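Long-range contact in spectinomycin phosphotransferase (Legionella pneumophila, PDB 3I1A), which probably transfers a phosphate group from a nucleotide to the antibiotic spectinomycin, a reaction that confers resistance to the drug: residues R151-R155 and V189-E193. Sequence-based numbering, arbitrary orientation. Where two conformers were deposited one is given.
Sequences REIVR and VDTSE
Arg151 lies across the carboxylate end of Glu193 at about a right angle, and its NE gives an N-H to Glu193 OE1 at 2.8 Å. Arg155, one helical turn on, reaches the same oxygen through a terminal guanidinium nitrogen: Arg155 NH2 stands 2.8 Å from Glu193 OE1. The two arginines come from opposite faces of the carboxylate, each well out of its plane, while the oxygen lies close to the plane of either guanidinium. Both bonds are somewhat bent. A kink in the glutamate chain (chi2 66°) carries OE1 back between the two arginines. Glu193 was modelled in two conformers; this network belongs to one of them and may be only partly occupied. Water extends it: one molecule joins Arg151 NH2 to Glu193 OE2, another links Arg155 NH1 with Glu193 OE1, and a third connects Arg155 NH2 to Asp190 OD1. The two positive charges would be expected to keep Glu193 ionised. The Arg151 guanidinium is also held by Glu283 and Tyr279 OH through NH1 and by Tyr146 O through NH2; Glu283 also bonds Ser192 OG, which lies 3.2 Å from Arg151 NH1.

Beside the salt bridges, valines pack together. Val189 CG2 lies 3.6 Å from Val154 CG1 as the two side chains pass in opposite directions. The other methyl, Val189 CG1, sits 3.7 Å from Arg155 NE, beside the extended arginine chain. Val154 also touches Ile185 and Val286.

The short axes run nearly antiparallel, 153° between their directions and 10.5 Å apart at closest approach. The contact thus joins helices 149-157 and 182-198, with helix 274-297 packed against both, in a helical bundle of the aminoglycoside phosphotransferase fold, away from the nucleotide and magnesium sites.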
loop_
_atom_site.group_PDB
_atom_site.type_symbol
_atom_site.label_atom_id
_atom_site.label_comp_id
_atom_site.label_asym_id
_atom_site.label_seq_id
_atom_site.Cartn_x
_atom_site.Cartn_y
_atom_site.Cartn_z
ATOM N N ARG A 151 -18.081 -0.091 -5.593
ATOM C CA ARG A 151 -19.201 0.817 -5.696
ATOM C C ARG A 151 -20.491 0.041 -5.439
ATOM O O ARG A 151 -21.398 0.543 -4.796
ATOM C CB ARG A 151 -19.244 1.455 -7.084
ATOM C CG ARG A 151 -18.102 2.436 -7.315
ATOM C CD ARG A 151 -18.291 3.213 -8.603
ATOM N NE ARG A 151 -18.037 2.417 -9.795
ATOM C CZ ARG A 151 -16.830 2.107 -10.255
ATOM N NH1 ARG A 151 -15.741 2.518 -9.608
ATOM N NH2 ARG A 151 -16.709 1.421 -11.390
ATOM N N GLU A 152 -20.562 -1.179 -5.941
ATOM C CA GLU A 152 -21.753 -2.004 -5.753
ATOM C C GLU A 152 -21.942 -2.346 -4.285
ATOM O O GLU A 152 -23.058 -2.264 -3.768
ATOM C CB GLU A 152 -21.661 -3.291 -6.586
ATOM C CG GLU A 152 -21.641 -3.031 -8.091
ATOM C CD GLU A 152 -21.535 -4.299 -8.922
ATOM O OE1 GLU A 152 -20.827 -5.244 -8.510
ATOM O OE2 GLU A 152 -22.147 -4.346 -10.006
ATOM N N ILE A 153 -20.857 -2.713 -3.611
ATOM C CA ILE A 153 -20.946 -3.055 -2.191
ATOM C C ILE A 153 -21.458 -1.876 -1.375
ATOM O O ILE A 153 -22.306 -2.047 -0.496
ATOM C CB ILE A 153 -19.581 -3.499 -1.639
ATOM C CG1 ILE A 153 -19.243 -4.886 -2.177
ATOM C CG2 ILE A 153 -19.613 -3.544 -0.109
ATOM C CD1 ILE A 153 -17.782 -5.263 -2.003
ATOM N N VAL A 154 -20.973 -0.672 -1.647
ATOM C CA VAL A 154 -21.454 0.451 -0.863
ATOM C C VAL A 154 -22.942 0.682 -1.155
ATOM O O VAL A 154 -23.694 1.075 -0.271
ATOM C CB VAL A 154 -20.655 1.764 -1.130
ATOM C CG1 VAL A 154 -21.247 2.892 -0.345
ATOM C CG2 VAL A 154 -19.178 1.576 -0.711
ATOM N N ARG A 155 -23.377 0.434 -2.389
ATOM C CA ARG A 155 -24.802 0.636 -2.665
ATOM C C ARG A 155 -25.620 -0.401 -1.914
ATOM O O ARG A 155 -26.754 -0.118 -1.523
ATOM C CB ARG A 155 -25.117 0.551 -4.171
ATOM C CG ARG A 155 -24.488 1.673 -4.962
ATOM C CD ARG A 155 -25.049 1.783 -6.366
ATOM N NE ARG A 155 -24.174 2.583 -7.210
ATOM C CZ ARG A 155 -23.279 2.055 -8.046
ATOM N NH1 ARG A 155 -23.160 0.739 -8.148
ATOM N NH2 ARG A 155 -22.494 2.840 -8.774
ATOM N N VAL A 189 -19.656 7.723 -4.171
ATOM C CA VAL A 189 -19.996 6.593 -5.040
ATOM C C VAL A 189 -20.415 7.023 -6.450
ATOM O O VAL A 189 -19.940 6.484 -7.453
ATOM C CB VAL A 189 -21.184 5.765 -4.457
ATOM C CG1 VAL A 189 -21.612 4.678 -5.451
ATOM C CG2 VAL A 189 -20.765 5.123 -3.117
ATOM N N ASP A 190 -21.319 7.989 -6.505
ATOM C CA ASP A 190 -21.848 8.462 -7.776
ATOM C C ASP A 190 -20.805 9.200 -8.594
ATOM O O ASP A 190 -20.864 9.195 -9.845
ATOM C CB ASP A 190 -23.061 9.363 -7.537
ATOM C CG ASP A 190 -24.223 8.620 -6.854
ATOM O OD1 ASP A 190 -24.232 7.375 -6.840
ATOM O OD2 ASP A 190 -25.140 9.308 -6.360
ATOM N N THR A 191 -19.847 9.837 -7.914
ATOM C CA THR A 191 -18.805 10.554 -8.651
ATOM C C THR A 191 -17.808 9.560 -9.203
ATOM O O THR A 191 -17.364 9.693 -10.349
ATOM C CB THR A 191 -18.071 11.580 -7.781
ATOM O OG1 THR A 191 -18.975 12.632 -7.438
ATOM C CG2 THR A 191 -16.884 12.171 -8.552
ATOM N N SER A 192 -17.456 8.559 -8.399
ATOM C CA SER A 192 -16.543 7.525 -8.863
ATOM C C SER A 192 -17.177 6.836 -10.084
ATOM O O SER A 192 -16.508 6.597 -11.088
ATOM C CB SER A 192 -16.286 6.505 -7.747
ATOM O OG SER A 192 -15.566 5.400 -8.243
ATOM N N GLU A 193 -18.473 6.525 -9.994
ATOM C CA GLU A 193 -19.193 5.861 -11.088
ATOM C C GLU A 193 -19.223 6.735 -12.353
ATOM O O GLU A 193 -18.913 6.255 -13.439
ATOM C CB GLU A 193 -20.618 5.509 -10.626
ATOM C CG GLU A 193 -21.475 4.649 -11.582
ATOM C CD GLU A 193 -20.969 3.220 -11.794
ATOM O OE1 GLU A 193 -20.601 2.528 -10.818
ATOM O OE2 GLU A 193 -20.960 2.770 -12.960
HETATM O O HOH W 1 -18.871 0.881 -13.463
HETATM O O HOH W 2 -25.185 5.342 -5.491
HETATM O O HOH W 3 -23.997 5.358 -8.720
HETATM O O HOH W 4 -21.435 0.102 -10.112
#